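Local coordinates for protein beta-lactamase (PDB 6KBY) that probably hydrolyses the amide bond of beta-lactam antibiotics to give substituted beta-amino acids, as a class C serine enzyme, and is caught here with AMP bound in its active site, at residues Val39-Asn45 and Leu238-Gln242; Asp148-Arg154 and Thr300-Ala304; Tyr176-Glu181 and Ser193-Val197. All coordinates share one frame; numbering follows the deposited sequence.

Interaction 1. Residues Val39-Asn45 and Leu238-Gln242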
ATOM      1  N   VAL A  39      15.599  -3.154   3.766  1.00  7.37           N
ATOM      2  CA  VAL A  39      15.559  -2.686   5.147  1.00  7.89           C
ATOM      3  C   VAL A  39      16.287  -1.352   5.227  1.00  7.40           C
ATOM      4  O   VAL A  39      17.358  -1.185   4.633  1.00  8.01           O
ATOM      5  CB  VAL A  39      16.233  -3.707   6.093  1.00  8.81           C
ATOM      6  CG1 VAL A  39      16.325  -3.176   7.513  1.00  9.79           C
ATOM      7  CG2 VAL A  39      15.491  -5.036   6.063  1.00 10.82           C
ATOM      8  N   THR A  40      15.717  -0.406   5.967  1.00  7.30           N
ATOM      9  CA  THR A  40      16.426   0.812   6.339  1.00  8.00           C
ATOM     10  C   THR A  40      16.495   0.927   7.855  1.00  7.78           C
ATOM     11  O   THR A  40      15.515   0.658   8.557  1.00  8.00           O
ATOM     12  CB  THR A  40      15.799   2.076   5.710  1.00  9.73           C
ATOM     13  OG1 THR A  40      16.639   3.205   5.977  1.00 10.15           O
ATOM     14  CG2 THR A  40      14.397   2.358   6.257  1.00 10.53           C
ATOM     15  N   VAL A  41      17.672   1.297   8.353  1.00  8.30           N
ATOM     16  CA  VAL A  41      17.873   1.603   9.768  1.00  8.32           C
ATOM     17  C   VAL A  41      19.160   2.403   9.885  1.00  8.91           C
ATOM     18  O   VAL A  41      20.115   2.172   9.138  1.00  8.99           O
ATOM     19  CB  VAL A  41      17.891   0.326  10.647  1.00  9.57           C
ATOM     20  CG1 VAL A  41      18.979  -0.640  10.191  1.00 11.54           C
ATOM     21  CG2 VAL A  41      18.077   0.683  12.114  1.00 11.55           C
ATOM     22  N   ASN A  42      19.178   3.362  10.815  1.00  9.10           N
ATOM     23  CA  ASN A  42      20.353   4.202  11.052  1.00  9.40           C
ATOM     24  C   ASN A  42      20.757   4.971   9.794  1.00 10.84           C
ATOM     25  O   ASN A  42      21.936   5.278   9.590  1.00 11.25           O
ATOM     26  CB  ASN A  42      21.523   3.392  11.622  1.00 11.07           C
ATOM     27  CG  ASN A  42      22.596   4.266  12.247  1.00 12.23           C
ATOM     28  OD1 ASN A  42      22.309   5.315  12.823  1.00 12.88           O
ATOM     29  ND2 ASN A  42      23.849   3.831  12.129  1.00 14.41           N
ATOM     30  N   GLY A  43      19.786   5.291   8.945  1.00 10.13           N
ATOM     31  CA  GLY A  43      20.059   6.007   7.716  1.00 12.29           C
ATOM     32  C   GLY A  43      20.691   5.184   6.618  1.00 12.00           C
ATOM     33  O   GLY A  43      21.041   5.744   5.573  1.00 14.06           O
ATOM     34  N   LYS A  44      20.841   3.879   6.817  1.00 10.08           N
ATOM     35  CA  LYS A  44      21.491   2.991   5.865  1.00 10.74           C
ATOM     36  C   LYS A  44      20.448   2.078   5.239  1.00  9.61           C
ATOM     37  O   LYS A  44      19.471   1.687   5.888  1.00 10.77           O
ATOM     38  CB  LYS A  44      22.534   2.112   6.561  1.00 11.54           C
ATOM     39  CG  LYS A  44      23.450   2.853   7.517  1.00 16.45           C
ATOM     40  CD  LYS A  44      24.269   3.900   6.799  1.00 17.76           C
ATOM     41  CE  LYS A  44      25.297   4.522   7.738  1.00 22.11           C
ATOM     42  NZ  LYS A  44      26.216   3.499   8.311  1.00 27.10           N
ATOM     43  N   ASN A  45      20.670   1.721   3.978  1.00  9.17           N
ATOM     44  CA  ASN A  45      19.719   0.935   3.208  1.00  9.35           C
ATOM     45  C   ASN A  45      20.361  -0.373   2.779  1.00 10.36           C
ATOM     46  O   ASN A  45      21.500  -0.386   2.295  1.00 12.36           O
ATOM     47  CB  ASN A  45      19.250   1.720   1.985  1.00 12.25           C
ATOM     48  CG  ASN A  45      18.456   2.952   2.367  1.00 11.55           C
ATOM     49  OD1 ASN A  45      17.820   2.996   3.422  1.00 12.76           O
ATOM     50  ND2 ASN A  45      18.484   3.960   1.511  1.00 16.40           N
ATOM     51  N   LEU A 238      11.669   1.248  -0.845  1.00  7.00           N
ATOM     52  CA  LEU A 238      12.420   1.692   0.323  1.00  7.25           C
ATOM     53  C   LEU A 238      12.582   3.206   0.314  1.00  6.97           C
ATOM     54  O   LEU A 238      12.521   3.849   1.368  1.00  7.63           O
ATOM     55  CB  LEU A 238      13.770   0.986   0.413  1.00  8.53           C
ATOM     56  CG  LEU A 238      14.464   1.107   1.776  1.00  8.97           C
ATOM     57  CD1 LEU A 238      13.665   0.395   2.865  1.00  9.86           C
ATOM     58  CD2 LEU A 238      15.886   0.575   1.709  1.00  9.46           C
ATOM     59  N   ARG A 239      12.778   3.796  -0.867  1.00  7.13           N
ATOM     60  CA  ARG A 239      12.805   5.253  -0.958  1.00  8.06           C
ATOM     61  C   ARG A 239      11.475   5.851  -0.504  1.00  7.44           C
ATOM     62  O   ARG A 239      11.444   6.847   0.226  1.00  7.59           O
ATOM     63  CB  ARG A 239      13.134   5.678  -2.389  1.00  9.33           C
ATOM     64  CG  ARG A 239      13.257   7.176  -2.548  1.00 11.09           C
ATOM     65  CD  ARG A 239      13.743   7.607  -3.927  1.00 11.78           C
ATOM     66  NE  ARG A 239      13.640   9.056  -4.040  1.00 12.34           N
ATOM     67  CZ  ARG A 239      14.584   9.904  -3.646  1.00 12.22           C
ATOM     68  NH1 ARG A 239      15.721   9.451  -3.130  1.00 14.59           N
ATOM     69  NH2 ARG A 239      14.391  11.211  -3.766  1.00 16.20           N
ATOM     70  N   TYR A 240      10.367   5.232  -0.910  1.00  7.30           N
ATOM     71  CA  TYR A 240       9.037   5.672  -0.485  1.00  7.34           C
ATOM     72  C   TYR A 240       8.904   5.608   1.029  1.00  7.07           C
ATOM     73  O   TYR A 240       8.339   6.517   1.653  1.00  7.43           O
ATOM     74  CB  TYR A 240       8.016   4.754  -1.143  1.00  7.69           C
ATOM     75  CG  TYR A 240       6.537   5.025  -0.976  1.00  7.73           C
ATOM     76  CD1 TYR A 240       5.968   6.245  -1.331  1.00  8.26           C
ATOM     77  CD2 TYR A 240       5.694   4.002  -0.569  1.00  7.89           C
ATOM     78  CE1 TYR A 240       4.598   6.445  -1.247  1.00  9.06           C
ATOM     79  CE2 TYR A 240       4.335   4.188  -0.484  1.00  7.82           C
ATOM     80  CZ  TYR A 240       3.792   5.412  -0.824  1.00  7.64           C
ATOM     81  OH  TYR A 240       2.428   5.611  -0.774  1.00  8.93           O
ATOM     82  N   VAL A 241       9.417   4.537   1.635  1.00  7.90           N
ATOM     83  CA  VAL A 241       9.388   4.415   3.091  1.00  7.84           C
ATOM     84  C   VAL A 241      10.224   5.516   3.740  1.00  7.85           C
ATOM     85  O   VAL A 241       9.787   6.170   4.695  1.00  7.83           O
ATOM     86  CB  VAL A 241       9.845   3.005   3.505  1.00  9.01           C
ATOM     87  CG1 VAL A 241      10.124   2.934   5.003  1.00 11.22           C
ATOM     88  CG2 VAL A 241       8.797   1.974   3.097  1.00  9.94           C
ATOM     89  N   GLN A 242      11.438   5.744   3.227  1.00  7.89           N
ATOM     90  CA  GLN A 242      12.270   6.815   3.767  1.00  8.37           C
ATOM     91  C   GLN A 242      11.600   8.173   3.622  1.00  8.13           C
ATOM     92  O   GLN A 242      11.679   9.013   4.528  1.00  8.22           O
ATOM     93  CB  GLN A 242      13.639   6.822   3.085  1.00  9.44           C
ATOM     94  CG  GLN A 242      14.515   5.647   3.446  1.00  9.89           C
ATOM     95  CD  GLN A 242      15.978   6.002   3.323  1.00 11.72           C
ATOM     96  OE1 GLN A 242      16.518   6.063   2.219  1.00 12.73           O
ATOM     97  NE2 GLN A 242      16.620   6.274   4.453  1.00 13.54           N
TER
HETATM   98  O   HOH W   1      19.218   7.715   4.666  1.00 19.50           O
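Val-39 meets the helix through its backbone: its carbonyl O lies 3.7 Å from CD2 of Leu-238, while its isopropyl group is turned to the far side of the sheet, onto Ile-342. Thr-40 faces the helix. Its CB sits 3.9 Å from Leu-238 CD1, and its methyl CG2 rests near the same carbon. With OG1 opposite the backbone N (chi1 -173°), the hydroxyl lies close to Asn-45 OD1 and Lys-44 O on the neighbouring strand. From Val-41 to Lys-44 the chain reverses in a type I' beta turn, which makes this the two-residue hairpin joining strands 34-41 and 44-50 at one margin of the large antiparallel sheet; helix 234-244 lies over the sheet face there, its 238-242 turn running roughly along strand 39-41. At the turn, Gly-43 has a left-handed backbone, and its carbonyl O takes a 2.8 Å bond from a water that in turn accepts from Gln-242 NE2. Asn-45 then reaches back to the helix. Its ND2 donates to Gln-242 OE1 at 3.0 Å, nearly straight at 162°; the acceptor lies in the plane of the Asn-45 amide, whereas the donor stands above the carbonyl plane of Gln-242, the two amides being 83° apart. Leu-238 CD2 lies under this polar group, 3.5 Å from Asn-45 OD1.

Interaction 2. Residues Asp148-Arg154 and Thr300-Ala304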
ATOM      1  N   ASP A 148     -25.148   0.320   6.041  1.00  9.64           N
ATOM      2  CA  ASP A 148     -25.115   1.169   7.217  1.00  9.16           C
ATOM      3  C   ASP A 148     -24.784   2.579   6.762  1.00  8.91           C
ATOM      4  O   ASP A 148     -24.269   2.782   5.662  1.00  9.57           O
ATOM      5  CB  ASP A 148     -24.018   0.724   8.190  1.00  9.81           C
ATOM      6  CG  ASP A 148     -23.971  -0.770   8.358  1.00 11.52           C
ATOM      7  OD1 ASP A 148     -24.852  -1.314   9.054  1.00 13.05           O
ATOM      8  OD2 ASP A 148     -23.063  -1.408   7.782  1.00 10.92           O
ATOM      9  N   ALA A 149     -25.052   3.556   7.620  1.00  8.53           N
ATOM     10  CA  ALA A 149     -24.685   4.924   7.289  1.00 10.04           C
ATOM     11  C   ALA A 149     -23.178   5.030   7.106  1.00  8.59           C
ATOM     12  O   ALA A 149     -22.398   4.468   7.882  1.00  9.13           O
ATOM     13  CB  ALA A 149     -25.115   5.869   8.408  1.00 10.29           C
ATOM     14  N   ALA A 150     -22.769   5.763   6.074  1.00  8.22           N
ATOM     15  CA  ALA A 150     -21.349   5.999   5.863  1.00  8.63           C
ATOM     16  C   ALA A 150     -20.741   6.611   7.114  1.00  7.56           C
ATOM     17  O   ALA A 150     -21.320   7.515   7.724  1.00  9.12           O
ATOM     18  CB  ALA A 150     -21.147   6.940   4.680  1.00  9.58           C
ATOM     19  N   GLY A 151     -19.578   6.090   7.508  1.00  8.29           N
ATOM     20  CA  GLY A 151     -18.894   6.546   8.696  1.00  9.00           C
ATOM     21  C   GLY A 151     -19.111   5.708   9.937  1.00  8.51           C
ATOM     22  O   GLY A 151     -18.534   6.032  10.978  1.00 11.11           O
ATOM     23  N   THR A 152     -19.916   4.643   9.868  1.00  8.47           N
ATOM     24  CA  THR A 152     -20.188   3.813  11.037  1.00  7.57           C
ATOM     25  C   THR A 152     -19.397   2.514  11.051  1.00  7.87           C
ATOM     26  O   THR A 152     -19.154   1.964  12.133  1.00  8.34           O
ATOM     27  CB  THR A 152     -21.682   3.463  11.111  1.00  8.37           C
ATOM     28  OG1 THR A 152     -22.073   2.738   9.935  1.00  8.68           O
ATOM     29  CG2 THR A 152     -22.539   4.709  11.253  1.00 10.63           C
ATOM     30  N   HIS A 153     -19.015   2.012   9.879  1.00  7.48           N
ATOM     31  CA  HIS A 153     -18.350   0.724   9.764  1.00  7.26           C
ATOM     32  C   HIS A 153     -17.188   0.829   8.794  1.00  7.15           C
ATOM     33  O   HIS A 153     -17.162   1.684   7.906  1.00  8.25           O
ATOM     34  CB  HIS A 153     -19.325  -0.358   9.293  1.00  7.88           C
ATOM     35  CG  HIS A 153     -20.374  -0.688  10.305  1.00  7.91           C
ATOM     36  ND1 HIS A 153     -21.481   0.106  10.522  1.00  8.55           N
ATOM     37  CD2 HIS A 153     -20.459  -1.706  11.192  1.00  9.59           C
ATOM     38  CE1 HIS A 153     -22.213  -0.423  11.489  1.00  9.97           C
ATOM     39  NE2 HIS A 153     -21.619  -1.527  11.905  1.00 10.41           N
ATOM     40  N   ARG A 154     -16.229  -0.076   8.968  1.00  7.19           N
ATOM     41  CA  ARG A 154     -15.098  -0.209   8.066  1.00  7.33           C
ATOM     42  C   ARG A 154     -15.287  -1.461   7.223  1.00  7.17           C
ATOM     43  O   ARG A 154     -15.426  -2.565   7.765  1.00  8.00           O
ATOM     44  CB  ARG A 154     -13.795  -0.300   8.853  1.00  7.70           C
ATOM     45  CG  ARG A 154     -12.557  -0.356   7.966  1.00  7.65           C
ATOM     46  CD  ARG A 154     -11.298  -0.572   8.798  1.00  7.81           C
ATOM     47  NE  ARG A 154     -10.059  -0.545   8.021  1.00  7.80           N
ATOM     48  CZ  ARG A 154      -9.513  -1.598   7.416  1.00  7.71           C
ATOM     49  NH1 ARG A 154     -10.102  -2.786   7.470  1.00  8.33           N
ATOM     50  NH2 ARG A 154      -8.373  -1.461   6.747  1.00  8.24           N
ATOM     51  N   THR A 300     -13.957  -8.608   6.034  1.00  9.22           N
ATOM     52  CA  THR A 300     -15.098  -8.572   6.932  1.00  9.35           C
ATOM     53  C   THR A 300     -15.379  -7.141   7.365  1.00  8.03           C
ATOM     54  O   THR A 300     -14.473  -6.304   7.448  1.00  9.10           O
ATOM     55  CB  THR A 300     -14.845  -9.422   8.179  1.00 10.04           C
ATOM     56  OG1 THR A 300     -13.706  -8.907   8.876  1.00 10.41           O
ATOM     57  CG2 THR A 300     -14.608 -10.888   7.809  1.00 10.15           C
ATOM     58  N   LYS A 301     -16.645  -6.873   7.654  1.00  8.11           N
ATOM     59  CA  LYS A 301     -17.046  -5.574   8.167  1.00  7.62           C
ATOM     60  C   LYS A 301     -16.715  -5.481   9.652  1.00  8.76           C
ATOM     61  O   LYS A 301     -16.869  -6.455  10.396  1.00 11.26           O
ATOM     62  CB  LYS A 301     -18.549  -5.388   7.963  1.00  8.36           C
ATOM     63  CG  LYS A 301     -19.056  -4.036   8.442  1.00  8.41           C
ATOM     64  CD  LYS A 301     -20.318  -3.598   7.711  1.00 12.05           C
ATOM     65  CE  LYS A 301     -21.478  -4.522   7.966  1.00 14.47           C
ATOM     66  NZ  LYS A 301     -22.683  -4.071   7.199  1.00 10.76           N
ATOM     67  N   SER A 302     -16.255  -4.308  10.084  1.00  8.18           N
ATOM     68  CA  SER A 302     -16.033  -4.030  11.494  1.00  8.84           C
ATOM     69  C   SER A 302     -16.646  -2.681  11.845  1.00  8.42           C
ATOM     70  O   SER A 302     -16.917  -1.849  10.978  1.00  9.19           O
ATOM     71  CB  SER A 302     -14.538  -4.014  11.835  1.00  9.55           C
ATOM     72  OG  SER A 302     -13.842  -3.105  10.994  1.00 11.03           O
ATOM     73  N   VAL A 303     -16.866  -2.465  13.140  1.00  9.29           N
ATOM     74  CA  VAL A 303     -17.297  -1.157  13.616  1.00  9.71           C
ATOM     75  C   VAL A 303     -16.135  -0.178  13.502  1.00  9.53           C
ATOM     76  O   VAL A 303     -14.985  -0.518  13.809  1.00 10.85           O
ATOM     77  CB  VAL A 303     -17.785  -1.278  15.070  1.00 10.90           C
ATOM     78  CG1 VAL A 303     -18.042   0.097  15.682  1.00 13.77           C
ATOM     79  CG2 VAL A 303     -19.039  -2.134  15.137  1.00 14.24           C
ATOM     80  N   ALA A 304     -16.422   1.047  13.062  1.00  8.21           N
ATOM     81  CA  ALA A 304     -15.423   2.107  13.004  1.00  9.27           C
ATOM     82  C   ALA A 304     -15.842   3.231  13.937  1.00  8.54           C
ATOM     83  O   ALA A 304     -17.025   3.574  14.015  1.00 10.73           O
ATOM     84  CB  ALA A 304     -15.277   2.650  11.583  1.00 10.56           C
TER
HETATM   85  O   HOH W   2     -18.729   5.668  13.721  1.00 18.34           O
HETATM   86  O   HOH W   3     -12.605  -3.788   8.700  1.00  9.84           O
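The carbonyl O of Arg-154 takes the backbone N-H of Ser-302 at 3.0 Å, the CA-H of Lys-301 in a weaker contact, and perhaps a proton from a water with other acceptors in reach. That water accepts from Arg-154 NH1, at the edge of the guanidinium in its plane, and is hydrogen-bonded to Ser-302 OG, a hydroxyl also bonded to Ser-270 OG. In return, Arg-154 N donates to Ser-302 O at 2.8 Å, making an antiparallel hydrogen-bonded pair, with His-153 and Val-303 the adjoining non-hydrogen-bonded one. Further on, Ala-304 N reaches Thr-152 O at 3.0 Å from above the carbonyl plane. This adds strand 153-154 as the outermost of the large sheet, beside strand 302-311. A second water donates to both Gly-151 O and Ala-304 O, linking the type II turn from Ala-149 to Thr-152 to the neighbouring strand.

Lys-301 passes His-153 obliquely, its CD 3.7 Å from His-153 CB, and a bend at chi3 (64°) then turns CE and NZ toward Asp-148. The salt bridge, 2.8 Å from Lys-301 NZ to Asp-148 OD2, uses the syn lone pair of the carboxylate. The same OD2 stands over one face of the imidazole, offset toward the rim. His-153 ND1 donates in the ring plane to Thr-152 OG1, which limits rotation of the ring, and that hydroxyl passes its own proton to Ala-149 O.

Extended to NE, Arg-154 donates from there to Gln-275 OE1, while NH2 makes a salt bridge with Glu-280 OE2. So held, the guanidinium probably stays charged, its side chain about 4 Å from that of AMP-binding Tyr-156.

Interaction 3. Residues Tyr176-Glu181 and Ser193-Val197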
ATOM      1  N   TYR A 176      -5.809   9.775 -13.536  1.00 10.08           N
ATOM      2  CA  TYR A 176      -5.070   9.146 -12.445  1.00  9.05           C
ATOM      3  C   TYR A 176      -3.722   8.620 -12.924  1.00  9.05           C
ATOM      4  O   TYR A 176      -2.710   8.751 -12.229  1.00  8.54           O
ATOM      5  CB  TYR A 176      -5.896   8.023 -11.809  1.00  9.82           C
ATOM      6  CG  TYR A 176      -5.211   7.438 -10.601  1.00  8.54           C
ATOM      7  CD1 TYR A 176      -5.194   8.130  -9.406  1.00  9.02           C
ATOM      8  CD2 TYR A 176      -4.561   6.210 -10.662  1.00  8.89           C
ATOM      9  CE1 TYR A 176      -4.558   7.625  -8.299  1.00  8.58           C
ATOM     10  CE2 TYR A 176      -3.913   5.689  -9.548  1.00  8.20           C
ATOM     11  CZ  TYR A 176      -3.918   6.408  -8.367  1.00  7.49           C
ATOM     12  OH  TYR A 176      -3.288   5.942  -7.237  1.00  8.15           O
ATOM     13  N   GLU A 177      -3.691   8.041 -14.125  1.00 10.20           N
ATOM     14  CA  GLU A 177      -2.448   7.506 -14.663  1.00 10.94           C
ATOM     15  C   GLU A 177      -1.408   8.603 -14.834  1.00 10.63           C
ATOM     16  O   GLU A 177      -0.237   8.417 -14.482  1.00 10.41           O
ATOM     17  CB  GLU A 177      -2.731   6.820 -16.000  1.00 13.12           C
ATOM     18  CG  GLU A 177      -3.648   5.605 -15.914  1.00 21.89           C
ATOM     19  CD  GLU A 177      -5.074   5.938 -15.472  1.00 21.11           C
ATOM     20  OE1 GLU A 177      -5.656   6.912 -16.003  1.00 19.75           O
ATOM     21  OE2 GLU A 177      -5.607   5.239 -14.577  1.00 24.61           O
ATOM     22  N   ASP A 178      -1.816   9.756 -15.376  1.00 11.48           N
ATOM     23  CA  ASP A 178      -0.897  10.883 -15.502  1.00 11.26           C
ATOM     24  C   ASP A 178      -0.496  11.424 -14.136  1.00  9.70           C
ATOM     25  O   ASP A 178       0.667  11.767 -13.915  1.00 10.58           O
ATOM     26  CB  ASP A 178      -1.533  12.008 -16.326  1.00 13.62           C
ATOM     27  CG  ASP A 178      -1.421  11.789 -17.820  1.00 18.92           C
ATOM     28  OD1 ASP A 178      -0.766  10.815 -18.245  1.00 20.14           O
ATOM     29  OD2 ASP A 178      -1.989  12.614 -18.571  1.00 19.95           O
ATOM     30  N   ALA A 179      -1.453  11.525 -13.211  1.00  9.78           N
ATOM     31  CA  ALA A 179      -1.129  12.024 -11.879  1.00  9.78           C
ATOM     32  C   ALA A 179      -0.039  11.184 -11.226  1.00  8.67           C
ATOM     33  O   ALA A 179       0.890  11.721 -10.613  1.00  9.38           O
ATOM     34  CB  ALA A 179      -2.382  12.035 -11.008  1.00  9.75           C
ATOM     35  N   ILE A 180      -0.132   9.864 -11.361  1.00  8.16           N
ATOM     36  CA  ILE A 180       0.819   8.972 -10.709  1.00  7.99           C
ATOM     37  C   ILE A 180       2.142   8.926 -11.464  1.00  7.76           C
ATOM     38  O   ILE A 180       3.214   9.093 -10.876  1.00  8.12           O
ATOM     39  CB  ILE A 180       0.199   7.572 -10.547  1.00  8.79           C
ATOM     40  CG1 ILE A 180      -0.998   7.609  -9.586  1.00  8.48           C
ATOM     41  CG2 ILE A 180       1.240   6.568 -10.100  1.00  9.38           C
ATOM     42  CD1 ILE A 180      -0.677   8.138  -8.199  1.00  9.43           C
ATOM     43  N   GLU A 181       2.097   8.691 -12.777  1.00  8.27           N
ATOM     44  CA  GLU A 181       3.337   8.475 -13.521  1.00  8.75           C
ATOM     45  C   GLU A 181       4.030   9.761 -13.950  1.00  9.04           C
ATOM     46  O   GLU A 181       5.244   9.734 -14.185  1.00 10.02           O
ATOM     47  CB  GLU A 181       3.091   7.585 -14.740  1.00  9.85           C
ATOM     48  CG  GLU A 181       2.730   6.154 -14.380  1.00  9.91           C
ATOM     49  CD  GLU A 181       2.830   5.208 -15.562  1.00 10.16           C
ATOM     50  OE1 GLU A 181       2.908   5.691 -16.716  1.00 13.10           O
ATOM     51  OE2 GLU A 181       2.844   3.976 -15.359  1.00 10.11           O
ATOM     52  N   SER A 193       9.048   2.673 -10.950  1.00  8.09           N
ATOM     53  CA  SER A 193       7.726   2.372 -10.433  1.00  7.59           C
ATOM     54  C   SER A 193       6.727   2.779 -11.504  1.00  7.87           C
ATOM     55  O   SER A 193       6.852   3.863 -12.087  1.00  8.56           O
ATOM     56  CB  SER A 193       7.468   3.171  -9.158  1.00  8.41           C
ATOM     57  OG  SER A 193       8.411   2.834  -8.155  1.00  7.85           O
ATOM     58  N   TYR A 194       5.751   1.913 -11.774  1.00  7.42           N
ATOM     59  CA  TYR A 194       4.890   2.107 -12.931  1.00  8.07           C
ATOM     60  C   TYR A 194       3.495   1.579 -12.654  1.00  8.28           C
ATOM     61  O   TYR A 194       3.310   0.618 -11.902  1.00  8.92           O
ATOM     62  CB  TYR A 194       5.411   1.324 -14.140  1.00  8.89           C
ATOM     63  CG  TYR A 194       6.872   1.530 -14.431  1.00  8.54           C
ATOM     64  CD1 TYR A 194       7.310   2.643 -15.132  1.00  9.23           C
ATOM     65  CD2 TYR A 194       7.817   0.605 -14.007  1.00  9.14           C
ATOM     66  CE1 TYR A 194       8.657   2.830 -15.400  1.00  9.90           C
ATOM     67  CE2 TYR A 194       9.163   0.783 -14.272  1.00  9.38           C
ATOM     68  CZ  TYR A 194       9.572   1.894 -14.966  1.00  9.04           C
ATOM     69  OH  TYR A 194      10.912   2.054 -15.225  1.00 10.45           O
ATOM     70  N   LEU A 195       2.518   2.195 -13.314  1.00  8.15           N
ATOM     71  CA  LEU A 195       1.229   1.552 -13.534  1.00  8.44           C
ATOM     72  C   LEU A 195       1.230   0.716 -14.805  1.00  8.67           C
ATOM     73  O   LEU A 195       0.567  -0.322 -14.853  1.00  9.99           O
ATOM     74  CB  LEU A 195       0.112   2.596 -13.605  1.00  8.43           C
ATOM     75  CG  LEU A 195      -0.131   3.358 -12.305  1.00  8.55           C
ATOM     76  CD1 LEU A 195      -1.059   4.539 -12.535  1.00  9.36           C
ATOM     77  CD2 LEU A 195      -0.694   2.434 -11.238  1.00 10.52           C
ATOM     78  N   LYS A 196       1.958   1.154 -15.833  1.00  9.64           N
ATOM     79  CA  LYS A 196       2.154   0.416 -17.079  1.00  9.73           C
ATOM     80  C   LYS A 196       3.654   0.257 -17.286  1.00  9.28           C
ATOM     81  O   LYS A 196       4.354   1.249 -17.514  1.00  9.49           O
ATOM     82  CB  LYS A 196       1.573   1.195 -18.260  1.00 12.83           C
ATOM     83  CG  LYS A 196       0.066   1.198 -18.399  1.00 18.91           C
ATOM     84  CD  LYS A 196      -0.344   2.039 -19.608  1.00 21.87           C
ATOM     85  CE  LYS A 196      -1.849   2.043 -19.823  1.00 21.09           C
ATOM     86  NZ  LYS A 196      -2.280   3.175 -20.694  1.00 24.78           N
ATOM     87  N   VAL A 197       4.142  -0.975 -17.227  1.00  9.37           N
ATOM     88  CA  VAL A 197       5.584  -1.212 -17.364  1.00  9.12           C
ATOM     89  C   VAL A 197       6.002  -0.940 -18.807  1.00  9.03           C
ATOM     90  O   VAL A 197       5.391  -1.493 -19.739  1.00 10.53           O
ATOM     91  CB  VAL A 197       5.925  -2.645 -16.951  1.00  9.28           C
ATOM     92  CG1 VAL A 197       7.395  -2.944 -17.205  1.00 10.98           C
ATOM     93  CG2 VAL A 197       5.561  -2.882 -15.480  1.00 10.34           C
TER
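Tyr-194 meets Glu-181 through its CB, the part of the side chain that touches, 3.9 Å from Glu-181 OE2. Leu-195 follows and supplies the apolar part of the contact. Its N-H is held by Glu-181 OE2 at 2.7 Å, on the anti lone pair and rather bent at 138°. Its side chain, with CG opposite the carbonyl carbon (chi1 -65°), inserts CD1 against the helix, 3.8 Å from Ile-180 CB and 3.9 Å from Glu-177 CA; the Tyr-176 ring is a looser neighbour. The leucine and isoleucine side chains cross at about a right angle, and Ile-180 CG1 in turn lies over one face of the Tyr-176 ring, offset toward its rim. Here the chain leaves the short, weakly bonded strand 193-194, an outer strand of the small three-stranded sheet, and runs past the first turns of helix 176-187, whose Tyr-176 also packs against helix 72-86. Lys-196 brings a second backbone N-H to the same Glu-181 OE2, almost straight (165°), 3.0 Å away and nearly in line with the C-O bond, and two such donors on one oxygen would favour the ionised glutamate.

In the fold
Interactions 1 and 2 lie at the two margins of the same large antiparallel sheet, on opposite sides of the chain's centre, with their centres 35 Å apart: strand 44-50 is outermost at one end, strand 153-154 at the other. Along the chain their segments alternate, so the sheet is assembled from distant parts of the sequence. Interaction 3 belongs to the small three-stranded sheet and helix 176-187, nested within the loops closed by both others. Its centre is 23 Å from that of interaction 1 and 31 Å from that of interaction 2. The side chain of Arg-154 is about 10 Å, and that of Tyr-176 about 11 Å, from that of Ser-71, the covalent AMP-binding residue; interaction 1 lies away from the site.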